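Local coordinates for protein putative glycosyltransferase (GalT1) (Streptococcus parasanguinis FW213, PDB 5HEA) that probably transfers sugars from a nucleotide-activated donor, as a GT-A type glycosyltransferase domain forming the C-terminal part of a longer protein and crystallised as a hexamer, at residues L185-E190 with I231-S236; T194-Y199 with E239-L244; I10-N15 with A74-G79; I40-T45 with T68-S73. One frame throughout, in Å; residues are numbered along the deposited sequence.

How the interactions relate
Two settings are compared. Interactions 3 and 4 lie side by side, centres about 7 Å apart, and join helix 72-82 and the turn before it to the neighbouring strands 7-13 and 35-41; interactions 1 and 2 join helix 231-247 to, respectively, the loop ahead of helix 195-201 and that helix itself. Interactions 2 and 3 are buried and have no direct hydrogen bond between their segments: the first relies on an arginine over a tyrosine ring, the second on apolar contact. Interactions 1 and 4 are partly buried and depend on hydrogen bonds. The two settings meet where E190, in 185-190, forms a salt bridge with R76 in 74-79.

Interaction 1. Residues L185-E190 with I231-S236; sequences LGRLRE and ISSMIS
R187 reaches across to helix 231-247 and bonds two serines with the edge of its guanidinium group. R187 NE donates to S233 OG at 3.1 Å, with the acceptor tilted out of the guanidinium plane. R187 NH2 donates to S236 OG at 3.0 Å, and here the acceptor lies in the plane. Neither bond is straight: the angle at hydrogen is 136° for the first and 142° for the second. With CG anti to the backbone N and an extended chain as far as NE, the group travels alongside the serines, and R187 CG itself comes within 3.1 Å of S233 OG.

R189 makes the second half of the contact. Its side chain runs next to M234 and in the same direction, with one face of the guanidinium over M234 CB. The closest approach, R189 NH2 to M234 SD, is 3.4 Å, while R189 CB rests 4.2 Å from S233 CB. R189 has a left-handed backbone conformation (phi 53°), and its CB faces the helix.

The site joins the loop between strand 171-174 and helix 195-201 to the first turns of helix 231-247, which opens the run of three helices at the C-terminal end of this GT-A type chain. Further out, the charged end of R189 is held by a salt bridge from NE to D229, just ahead of the helix. N237 ND2 bonds to the carbonyl of R189, and D230 OD1 accepts from the backbone N of S233. Behind M234, its carbonyl O is bonded by R262 of helix 253-272.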
loop_
_atom_site.group_PDB
_atom_site.type_symbol
_atom_site.label_atom_id
_atom_site.label_comp_id
_atom_site.label_asym_id
_atom_site.label_seq_id
_atom_site.Cartn_x
_atom_site.Cartn_y
_atom_site.Cartn_z
ATOM N N LEU A 185 5.214 16.265 12.958
ATOM C CA LEU A 185 5.511 14.852 12.748
ATOM C C LEU A 185 5.979 14.523 11.338
ATOM O O LEU A 185 5.548 15.144 10.363
ATOM C CB LEU A 185 4.301 13.986 13.109
ATOM C CG LEU A 185 4.035 13.768 14.600
ATOM C CD1 LEU A 185 5.316 13.933 15.418
ATOM C CD2 LEU A 185 2.942 14.668 15.128
ATOM N N GLY A 186 6.887 13.553 11.249
ATOM C CA GLY A 186 7.341 13.011 9.980
ATOM C C GLY A 186 8.155 13.988 9.160
ATOM O O GLY A 186 8.649 13.656 8.084
ATOM N N ARG A 187 8.301 15.196 9.689
ATOM C CA ARG A 187 8.907 16.306 8.979
ATOM C C ARG A 187 10.368 16.405 9.395
ATOM O O ARG A 187 10.694 16.255 10.571
ATOM C CB ARG A 187 8.165 17.599 9.359
ATOM C CG ARG A 187 8.129 18.703 8.312
ATOM C CD ARG A 187 7.898 20.065 8.980
ATOM N NE ARG A 187 7.506 21.121 8.048
ATOM C CZ ARG A 187 6.410 21.872 8.173
ATOM N NH1 ARG A 187 5.584 21.690 9.202
ATOM N NH2 ARG A 187 6.138 22.814 7.271
ATOM N N LEU A 188 11.250 16.625 8.425
ATOM C CA LEU A 188 12.624 17.017 8.720
ATOM C C LEU A 188 12.589 18.542 8.762
ATOM O O LEU A 188 11.554 19.133 8.452
ATOM C CB LEU A 188 13.583 16.522 7.631
ATOM C CG LEU A 188 15.021 16.085 7.968
ATOM C CD1 LEU A 188 15.988 16.428 6.822
ATOM C CD2 LEU A 188 15.521 16.645 9.298
ATOM N N ARG A 189 13.704 19.177 9.134
ATOM C CA ARG A 189 13.724 20.610 9.442
ATOM C C ARG A 189 12.638 20.882 10.487
ATOM O O ARG A 189 11.824 21.798 10.356
ATOM C CB ARG A 189 13.499 21.450 8.178
ATOM C CG ARG A 189 14.519 21.232 7.075
ATOM C CD ARG A 189 15.898 21.708 7.504
ATOM N NE ARG A 189 16.670 22.238 6.381
ATOM C CZ ARG A 189 16.754 23.530 6.072
ATOM N NH1 ARG A 189 16.116 24.440 6.803
ATOM N NH2 ARG A 189 17.482 23.911 5.031
ATOM N N GLU A 190 12.596 20.033 11.506
ATOM C CA GLU A 190 11.543 20.133 12.503
ATOM C C GLU A 190 11.888 21.241 13.497
ATOM O O GLU A 190 10.988 21.947 13.973
ATOM C CB GLU A 190 11.293 18.782 13.191
ATOM C CG GLU A 190 12.455 18.215 14.036
ATOM C CD GLU A 190 13.499 17.399 13.245
ATOM O OE1 GLU A 190 13.471 17.365 11.991
ATOM O OE2 GLU A 190 14.372 16.779 13.898
ATOM N N ILE A 231 13.672 19.617 1.174
ATOM C CA ILE A 231 13.555 20.873 0.439
ATOM C C ILE A 231 12.186 21.512 0.648
ATOM O O ILE A 231 12.080 22.716 0.866
ATOM C CB ILE A 231 13.799 20.691 -1.080
ATOM C CG1 ILE A 231 15.093 19.923 -1.340
ATOM C CG2 ILE A 231 13.855 22.038 -1.761
ATOM C CD1 ILE A 231 14.924 18.413 -1.383
ATOM N N SER A 232 11.141 20.693 0.583
ATOM C CA SER A 232 9.785 21.197 0.720
ATOM C C SER A 232 9.542 21.913 2.047
ATOM O O SER A 232 8.969 23.001 2.066
ATOM C CB SER A 232 8.775 20.071 0.568
ATOM O OG SER A 232 7.489 20.626 0.503
ATOM N N SER A 233 9.956 21.289 3.151
ATOM C CA SER A 233 9.861 21.914 4.474
ATOM C C SER A 233 10.663 23.208 4.610
ATOM O O SER A 233 10.211 24.170 5.241
ATOM C CB SER A 233 10.328 20.935 5.542
ATOM O OG SER A 233 9.314 19.985 5.766
ATOM N N MET A 234 11.860 23.216 4.037
ATOM C CA MET A 234 12.707 24.407 4.040
ATOM C C MET A 234 11.908 25.634 3.549
ATOM O O MET A 234 11.990 26.726 4.121
ATOM C CB MET A 234 13.935 24.169 3.156
ATOM C CG MET A 234 14.955 25.304 3.165
ATOM S SD MET A 234 16.355 25.025 2.051
ATOM C CE MET A 234 15.540 24.893 0.447
ATOM N N ILE A 235 11.117 25.430 2.503
ATOM C CA ILE A 235 10.346 26.511 1.902
ATOM C C ILE A 235 9.103 26.804 2.725
ATOM O O ILE A 235 8.861 27.949 3.087
ATOM C CB ILE A 235 9.974 26.175 0.435
ATOM C CG1 ILE A 235 11.250 25.982 -0.383
ATOM C CG2 ILE A 235 9.124 27.275 -0.178
ATOM C CD1 ILE A 235 12.199 27.167 -0.253
ATOM N N SER A 236 8.309 25.775 3.030
ATOM C CA SER A 236 7.061 26.010 3.767
ATOM C C SER A 236 7.301 26.538 5.199
ATOM O O SER A 236 6.526 27.367 5.689
ATOM C CB SER A 236 6.168 24.762 3.766
ATOM O OG SER A 236 6.800 23.715 4.451
#

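Interaction 2. Residues T194-Y199 with E239-L244; sequences TIYRLY and EERIAL
The aliphatic chain of an arginine laid over a tyrosine ring, R241 of helix 231-247 on Y196 of helix 195-201, makes this buried contact between two helices that run nearly the same way. The short segments 195-199 and 239-244 diverge by only 14°, and their axes come no nearer than 11.7 Å, a gap bridged by long side chains.

The ring of Y196 is covered from both faces. R241 CD sits over the centre of one face in a CH-pi contact, 3.9 Å from the ring centroid, while R197 CG of the same helix lies off-centre over the other. Y196 CG takes the position between the backbone N and the carbonyl carbon (chi1 80°), which turns the ring out to the partner helix. R241 bends at chi3, and its guanidinium stands almost perpendicular to the ring, planes 89° apart, with NH1 brought edge-on to within 3.5 Å of Y196 CD1. The charge still lies over the face: CZ is 5.0 Å from the ring centroid, a cation-pi geometry.

Beyond the ring, Y196 OH donates to a water at 2.7 Å. That water in turn donates to E240 OE1 at 2.6 Å, so hydroxyl and carboxylate are linked indirectly. L244 CD1 adds an apolar touch, 4.1 Å from Y196 CE2.

The polar ends have further partners: R241 NE bonds Q255 OE1 of helix 253-272 and NH2 pairs with D192, whereas E240 OE2 forms a salt bridge with K285 of a second subunit. On its far side helix 195-201 packs I195 and L198 against strand 171-174, leaving it between the sheet and helix 231-247.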
loop_
_atom_site.group_PDB
_atom_site.type_symbol
_atom_site.label_atom_id
_atom_site.label_comp_id
_atom_site.label_asym_id
_atom_site.label_seq_id
_atom_site.Cartn_x
_atom_site.Cartn_y
_atom_site.Cartn_z
ATOM N N THR A 194 9.959 25.039 14.643
ATOM C CA THR A 194 9.495 24.994 16.032
ATOM C C THR A 194 10.161 25.981 17.002
ATOM O O THR A 194 9.473 26.629 17.791
ATOM C CB THR A 194 9.623 23.540 16.608
ATOM O OG1 THR A 194 8.973 22.617 15.724
ATOM C CG2 THR A 194 8.972 23.437 17.990
ATOM N N ILE A 195 11.489 26.069 16.960
ATOM C CA ILE A 195 12.241 26.821 17.968
ATOM C C ILE A 195 11.785 28.277 18.026
ATOM O O ILE A 195 11.526 28.811 19.103
ATOM C CB ILE A 195 13.771 26.698 17.745
ATOM C CG1 ILE A 195 14.209 25.248 17.964
ATOM C CG2 ILE A 195 14.541 27.593 18.707
ATOM C CD1 ILE A 195 13.799 24.695 19.348
ATOM N N TYR A 196 11.633 28.904 16.867
ATOM C CA TYR A 196 11.238 30.316 16.840
ATOM C C TYR A 196 9.886 30.573 17.503
ATOM O O TYR A 196 9.653 31.656 18.058
ATOM C CB TYR A 196 11.268 30.871 15.413
ATOM C CG TYR A 196 10.063 30.516 14.578
ATOM C CD1 TYR A 196 9.985 29.298 13.921
ATOM C CD2 TYR A 196 9.015 31.416 14.422
ATOM C CE1 TYR A 196 8.881 28.973 13.141
ATOM C CE2 TYR A 196 7.907 31.103 13.643
ATOM C CZ TYR A 196 7.847 29.880 13.007
ATOM O OH TYR A 196 6.748 29.562 12.241
ATOM N N ARG A 197 8.988 29.591 17.466
ATOM C CA ARG A 197 7.705 29.772 18.140
ATOM C C ARG A 197 7.868 29.884 19.660
ATOM O O ARG A 197 7.148 30.634 20.316
ATOM C CB ARG A 197 6.712 28.678 17.743
ATOM C CG ARG A 197 6.426 28.679 16.239
ATOM C CD ARG A 197 5.358 27.683 15.859
ATOM N NE ARG A 197 5.897 26.362 15.537
ATOM C CZ ARG A 197 5.474 25.224 16.088
ATOM N NH1 ARG A 197 4.514 25.260 17.009
ATOM N NH2 ARG A 197 5.995 24.048 15.718
ATOM N N LEU A 198 8.822 29.154 20.224
ATOM C CA LEU A 198 9.159 29.336 21.639
ATOM C C LEU A 198 9.677 30.747 21.937
ATOM O O LEU A 198 9.293 31.367 22.940
ATOM C CB LEU A 198 10.197 28.302 22.062
ATOM C CG LEU A 198 9.675 26.871 22.007
ATOM C CD1 LEU A 198 10.853 25.891 22.012
ATOM C CD2 LEU A 198 8.762 26.631 23.211
ATOM N N TYR A 199 10.544 31.261 21.069
ATOM C CA TYR A 199 11.032 32.640 21.215
ATOM C C TYR A 199 9.863 33.642 21.271
ATOM O O TYR A 199 9.834 34.574 22.096
ATOM C CB TYR A 199 11.918 33.020 20.031
ATOM C CG TYR A 199 13.217 32.276 19.868
ATOM C CD1 TYR A 199 13.916 31.790 20.961
ATOM C CD2 TYR A 199 13.765 32.094 18.598
ATOM C CE1 TYR A 199 15.121 31.116 20.790
ATOM C CE2 TYR A 199 14.962 31.417 18.417
ATOM C CZ TYR A 199 15.628 30.935 19.511
ATOM O OH TYR A 199 16.816 30.290 19.333
ATOM N N GLU A 239 7.885 30.295 4.814
ATOM C CA GLU A 239 6.614 30.967 4.489
ATOM C C GLU A 239 5.700 31.083 5.704
ATOM O O GLU A 239 5.152 32.138 5.986
ATOM C CB GLU A 239 5.908 30.238 3.340
ATOM C CG GLU A 239 6.627 30.471 2.009
ATOM C CD GLU A 239 6.241 29.486 0.917
ATOM O OE1 GLU A 239 5.504 28.519 1.211
ATOM O OE2 GLU A 239 6.680 29.690 -0.242
ATOM N N GLU A 240 5.550 29.988 6.432
ATOM C CA GLU A 240 4.806 29.995 7.692
ATOM C C GLU A 240 5.371 31.033 8.684
ATOM O O GLU A 240 4.629 31.802 9.311
ATOM C CB GLU A 240 4.873 28.576 8.271
ATOM C CG GLU A 240 4.180 28.322 9.602
ATOM C CD GLU A 240 4.329 26.856 10.012
ATOM O OE1 GLU A 240 5.476 26.323 10.019
ATOM O OE2 GLU A 240 3.293 26.221 10.288
ATOM N N ARG A 241 6.693 31.072 8.814
ATOM C CA ARG A 241 7.332 31.989 9.762
ATOM C C ARG A 241 7.152 33.467 9.371
ATOM O O ARG A 241 6.872 34.324 10.226
ATOM C CB ARG A 241 8.817 31.640 9.935
ATOM C CG ARG A 241 9.633 32.692 10.696
ATOM C CD ARG A 241 11.005 32.146 11.124
ATOM N NE ARG A 241 11.786 31.551 10.037
ATOM C CZ ARG A 241 12.075 30.252 9.950
ATOM N NH1 ARG A 241 11.643 29.417 10.886
ATOM N NH2 ARG A 241 12.807 29.779 8.938
ATOM N N ILE A 242 7.305 33.768 8.085
ATOM C CA ILE A 242 7.034 35.125 7.606
ATOM C C ILE A 242 5.590 35.521 7.886
ATOM O O ILE A 242 5.332 36.620 8.375
ATOM C CB ILE A 242 7.369 35.292 6.103
ATOM C CG1 ILE A 242 8.893 35.290 5.920
ATOM C CG2 ILE A 242 6.736 36.592 5.540
ATOM C CD1 ILE A 242 9.348 34.977 4.499
ATOM N N ALA A 243 4.646 34.622 7.601
ATOM C CA ALA A 243 3.235 34.945 7.815
ATOM C C ALA A 243 2.913 35.210 9.290
ATOM O O ALA A 243 2.110 36.086 9.616
ATOM C CB ALA A 243 2.329 33.827 7.262
ATOM N N LEU A 244 3.529 34.442 10.182
ATOM C CA LEU A 244 3.314 34.622 11.611
ATOM C C LEU A 244 3.899 35.937 12.096
ATOM O O LEU A 244 3.228 36.700 12.770
ATOM C CB LEU A 244 3.957 33.483 12.402
ATOM C CG LEU A 244 3.039 32.384 12.913
ATOM C CD1 LEU A 244 3.869 31.472 13.812
ATOM C CD2 LEU A 244 1.839 32.963 13.671
HETATM O O HOH W 1 7.668 27.705 10.455
#

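Interaction 3. Residues I10-N15 with A74-G79; sequences IVPVYN and AARNAG
P12 and I10 point from strand 7-13 onto helix 72-82, and their side chains carry this buried strand-helix contact. The segments run roughly antiparallel, their N-to-C directions 146° apart, with axes 8.0 Å from each other at closest approach.

I10 has CG1 anti to its carbonyl carbon (chi1 -66°), and chi2 of 164° extends CD1 beyond it. This carries the methyl over the backbone of G79, where I10 CD1 lies 3.5 Å from G79 C. The other branch, I10 CG2, stands 4.0 Å from G79 CA. Since G79 has no side chain, the branched isoleucine packs directly on the helix backbone, and the CA atoms of I10 and G79 come to 5.5 Å.

One turn earlier on the helix, the proline ring meets two residues. P12 CB touches A75 CB at 4.0 Å, and P12 CG rests against R76 CG at 3.6 Å. The side chain of R76 leaves with CG anti to its carbonyl carbon and then stays extended to NE, passing the proline ring at a slant, with its CG methylene doing the touching.

Helix 72-82 joins strand 62-66 to strand 87-90 in the Rossmann-like part of the GT-A fold, and it crosses the face of the sheet next to strands 7-13 and 35-41. A75 also touches I40 of the latter, and I10 bonds through its backbone to T89 and V91.

No hydrogen bond joins the two segments. The chemistry thus separates within R76 itself: its aliphatic part packs against P12, while its guanidinium is engaged elsewhere, by a salt bridge from NH1 to E190 and a cation-pi contact with F183.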
loop_
_atom_site.group_PDB
_atom_site.type_symbol
_atom_site.label_atom_id
_atom_site.label_comp_id
_atom_site.label_asym_id
_atom_site.label_seq_id
_atom_site.Cartn_x
_atom_site.Cartn_y
_atom_site.Cartn_z
ATOM N N ILE A 10 16.233 16.627 27.165
ATOM C CA ILE A 10 15.602 15.705 26.233
ATOM C C ILE A 10 16.602 15.242 25.186
ATOM O O ILE A 10 17.175 16.046 24.449
ATOM C CB ILE A 10 14.358 16.352 25.578
ATOM C CG1 ILE A 10 13.289 16.599 26.652
ATOM C CG2 ILE A 10 13.819 15.473 24.435
ATOM C CD1 ILE A 10 12.192 17.562 26.234
ATOM N N VAL A 11 16.821 13.934 25.138
ATOM C CA VAL A 11 17.855 13.371 24.287
ATOM C C VAL A 11 17.262 12.264 23.414
ATOM O O VAL A 11 17.100 11.127 23.854
ATOM C CB VAL A 11 19.032 12.827 25.134
ATOM C CG1 VAL A 11 20.118 12.203 24.240
ATOM C CG2 VAL A 11 19.621 13.940 26.001
ATOM N N PRO A 12 16.908 12.604 22.170
ATOM C CA PRO A 12 16.417 11.589 21.240
ATOM C C PRO A 12 17.560 10.666 20.835
ATOM O O PRO A 12 18.686 11.117 20.616
ATOM C CB PRO A 12 15.952 12.414 20.030
ATOM C CG PRO A 12 15.771 13.803 20.568
ATOM C CD PRO A 12 16.828 13.956 21.601
ATOM N N VAL A 13 17.265 9.377 20.744
ATOM C CA VAL A 13 18.286 8.379 20.454
ATOM C C VAL A 13 17.810 7.500 19.317
ATOM O O VAL A 13 16.819 6.778 19.456
ATOM C CB VAL A 13 18.585 7.495 21.690
ATOM C CG1 VAL A 13 19.530 6.351 21.321
ATOM C CG2 VAL A 13 19.180 8.328 22.808
ATOM N N TYR A 14 18.501 7.576 18.182
ATOM C CA TYR A 14 18.251 6.652 17.079
ATOM C C TYR A 14 19.570 6.256 16.410
ATOM O O TYR A 14 20.228 7.082 15.780
ATOM C CB TYR A 14 17.267 7.224 16.042
ATOM C CG TYR A 14 16.940 6.198 14.967
ATOM C CD1 TYR A 14 16.205 5.063 15.276
ATOM C CD2 TYR A 14 17.402 6.345 13.662
ATOM C CE1 TYR A 14 15.925 4.105 14.323
ATOM C CE2 TYR A 14 17.123 5.388 12.694
ATOM C CZ TYR A 14 16.382 4.273 13.034
ATOM O OH TYR A 14 16.090 3.316 12.097
ATOM N N ASN A 15 19.954 4.994 16.591
ATOM C CA ASN A 15 21.125 4.406 15.937
ATOM C C ASN A 15 22.395 5.240 16.068
ATOM O O ASN A 15 23.040 5.582 15.074
ATOM C CB ASN A 15 20.826 4.077 14.472
ATOM C CG ASN A 15 19.900 2.892 14.337
ATOM O OD1 ASN A 15 19.474 2.320 15.334
ATOM N ND2 ASN A 15 19.579 2.519 13.109
ATOM N N ALA A 74 8.676 13.110 16.746
ATOM C CA ALA A 74 7.901 12.325 17.690
ATOM C C ALA A 74 8.710 12.018 18.942
ATOM O O ALA A 74 8.170 12.026 20.050
ATOM C CB ALA A 74 7.404 11.034 17.040
ATOM N N ALA A 75 10.001 11.748 18.775
ATOM C CA ALA A 75 10.865 11.482 19.922
ATOM C C ALA A 75 10.959 12.700 20.847
ATOM O O ALA A 75 10.872 12.576 22.070
ATOM C CB ALA A 75 12.262 11.048 19.457
ATOM N N ARG A 76 11.144 13.882 20.273
ATOM C CA ARG A 76 11.245 15.083 21.107
ATOM C C ARG A 76 9.911 15.386 21.791
ATOM O O ARG A 76 9.881 15.766 22.957
ATOM C CB ARG A 76 11.700 16.290 20.286
ATOM C CG ARG A 76 13.117 16.169 19.751
ATOM C CD ARG A 76 13.635 17.516 19.271
ATOM N NE ARG A 76 14.973 17.421 18.694
ATOM C CZ ARG A 76 15.201 17.383 17.388
ATOM N NH1 ARG A 76 14.178 17.441 16.558
ATOM N NH2 ARG A 76 16.437 17.290 16.912
ATOM N N ASN A 77 8.809 15.219 21.063
ATOM C CA ASN A 77 7.485 15.477 21.633
ATOM C C ASN A 77 7.207 14.552 22.828
ATOM O O ASN A 77 6.584 14.964 23.803
ATOM C CB ASN A 77 6.380 15.334 20.570
ATOM C CG ASN A 77 6.440 16.420 19.496
ATOM O OD1 ASN A 77 6.980 17.504 19.723
ATOM N ND2 ASN A 77 5.862 16.136 18.322
ATOM N N ALA A 78 7.689 13.313 22.754
ATOM C CA ALA A 78 7.554 12.372 23.865
ATOM C C ALA A 78 8.355 12.878 25.054
ATOM O O ALA A 78 7.918 12.781 26.204
ATOM C CB ALA A 78 8.035 10.960 23.457
ATOM N N GLY A 79 9.535 13.418 24.767
ATOM C CA GLY A 79 10.375 13.999 25.800
ATOM C C GLY A 79 9.686 15.161 26.505
ATOM O O GLY A 79 9.696 15.253 27.734
#

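Interaction 4. Residues I40-T45 with T68-S73; sequences INDGST and TNAGPS
In the Rossmann-like part of the GT-A fold, D42, at the carboxyl-terminal end of strand 35-41, receives the turn 69-71 that leads into helix 72-82. In GT-A relatives this end of the sheet lies at the nucleotide pocket, and the same is probable here.

The carboxylate of D42 spans two successive backbone N-H groups. A70 N donates to D42 OD1 at 2.8 Å with an angle of 157° at hydrogen, and G71 N donates to D42 OD2 at 3.0 Å. Both donors arrive on the syn side of their oxygen and slightly out of the carboxylate plane. The D42 side chain reaches them because CG is anti to the backbone N (chi1 -174°), which carries the group over the turn. Q67 NE2 gives OD1 another hydrogen bond.

N69, just ahead of these two donors, bonds the backbone of D42 with its side chain. Its ND2 donates to the backbone O of D42 at 3.0 Å, nearly straight at 164°, with the acceptor in the amide plane. The nearby D42 OD2 is poorly angled for a bond from the same nitrogen. N69 CA also approaches D42 O at 3.4 Å, a CA-H...O contact. Thus both the side chain and the carbonyl of D42 are engaged by the turn.

D42 itself is the centre of an inverse gamma turn. The loop beyond it is shaped by N41 in an Asx motif, and S44 OG also bonds N15 N of the first strand's loop. T68 packs on I276 of a third subunit. N41 OD1 takes two donors from S44, the backbone N at 3.0 Å and OG at 2.8 Å.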
loop_
_atom_site.group_PDB
_atom_site.type_symbol
_atom_site.label_atom_id
_atom_site.label_comp_id
_atom_site.label_asym_id
_atom_site.label_seq_id
_atom_site.Cartn_x
_atom_site.Cartn_y
_atom_site.Cartn_z
ATOM N N ILE A 40 15.035 9.224 24.794
ATOM C CA ILE A 40 13.973 8.607 24.008
ATOM C C ILE A 40 14.567 7.726 22.919
ATOM O O ILE A 40 14.972 8.214 21.857
ATOM C CB ILE A 40 12.981 9.631 23.398
ATOM C CG1 ILE A 40 12.435 10.574 24.477
ATOM C CG2 ILE A 40 11.834 8.908 22.705
ATOM C CD1 ILE A 40 13.264 11.831 24.659
ATOM N N ASN A 41 14.638 6.425 23.194
ATOM C CA ASN A 41 15.087 5.485 22.182
ATOM C C ASN A 41 13.968 5.276 21.169
ATOM O O ASN A 41 12.939 4.667 21.476
ATOM C CB ASN A 41 15.504 4.145 22.798
ATOM C CG ASN A 41 15.669 3.079 21.759
ATOM O OD1 ASN A 41 16.176 3.346 20.680
ATOM N ND2 ASN A 41 15.211 1.868 22.058
ATOM N N ASP A 42 14.190 5.772 19.956
ATOM C CA ASP A 42 13.185 5.781 18.892
ATOM C C ASP A 42 13.294 4.506 18.050
ATOM O O ASP A 42 13.440 4.560 16.825
ATOM C CB ASP A 42 13.403 7.055 18.040
ATOM C CG ASP A 42 12.329 7.274 16.983
ATOM O OD1 ASP A 42 11.134 6.991 17.236
ATOM O OD2 ASP A 42 12.696 7.743 15.887
ATOM N N GLY A 43 13.252 3.349 18.715
ATOM C CA GLY A 43 13.302 2.079 18.010
ATOM C C GLY A 43 14.650 1.787 17.358
ATOM O O GLY A 43 14.694 1.200 16.283
ATOM N N SER A 44 15.746 2.197 17.997
ATOM C CA SER A 44 17.082 1.899 17.474
ATOM C C SER A 44 17.270 0.424 17.183
ATOM O O SER A 44 16.726 -0.438 17.881
ATOM C CB SER A 44 18.174 2.321 18.453
ATOM O OG SER A 44 18.142 3.712 18.682
ATOM N N THR A 45 18.065 0.137 16.160
ATOM C CA THR A 45 18.313 -1.238 15.754
ATOM C C THR A 45 19.772 -1.634 15.909
ATOM O O THR A 45 20.145 -2.756 15.575
ATOM C CB THR A 45 17.891 -1.461 14.308
ATOM O OG1 THR A 45 18.510 -0.461 13.497
ATOM C CG2 THR A 45 16.380 -1.322 14.176
ATOM N N THR A 68 8.327 2.710 19.564
ATOM C CA THR A 68 8.384 2.290 18.168
ATOM C C THR A 68 8.860 3.470 17.335
ATOM O O THR A 68 8.473 4.607 17.599
ATOM C CB THR A 68 6.989 1.833 17.660
ATOM O OG1 THR A 68 6.524 0.737 18.458
ATOM C CG2 THR A 68 7.052 1.408 16.199
ATOM N N ASN A 69 9.713 3.204 16.348
ATOM C CA ASN A 69 10.305 4.274 15.538
ATOM C C ASN A 69 9.255 5.190 14.900
ATOM O O ASN A 69 8.369 4.722 14.181
ATOM C CB ASN A 69 11.215 3.694 14.450
ATOM C CG ASN A 69 11.802 4.766 13.554
ATOM O OD1 ASN A 69 11.398 4.918 12.401
ATOM N ND2 ASN A 69 12.754 5.529 14.088
ATOM N N ALA A 70 9.358 6.490 15.172
ATOM C CA ALA A 70 8.384 7.453 14.669
ATOM C C ALA A 70 9.032 8.780 14.233
ATOM O O ALA A 70 8.347 9.701 13.790
ATOM C CB ALA A 70 7.291 7.688 15.711
ATOM N N GLY A 71 10.351 8.872 14.357
ATOM C CA GLY A 71 11.097 10.028 13.874
ATOM C C GLY A 71 11.511 10.993 14.973
ATOM O O GLY A 71 11.006 10.917 16.090
ATOM N N PRO A 72 12.444 11.904 14.658
ATOM C CA PRO A 72 13.028 12.826 15.640
ATOM C C PRO A 72 11.984 13.764 16.246
ATOM O O PRO A 72 12.101 14.125 17.424
ATOM C CB PRO A 72 14.051 13.624 14.817
ATOM C CG PRO A 72 14.304 12.815 13.612
ATOM C CD PRO A 72 13.054 12.055 13.325
ATOM N N SER A 73 10.977 14.154 15.465
ATOM C CA SER A 73 9.928 15.040 16.001
ATOM C C SER A 73 9.106 14.328 17.060
ATOM O O SER A 73 8.856 14.872 18.131
ATOM C CB SER A 73 8.984 15.533 14.906
ATOM O OG SER A 73 9.647 16.420 14.029
#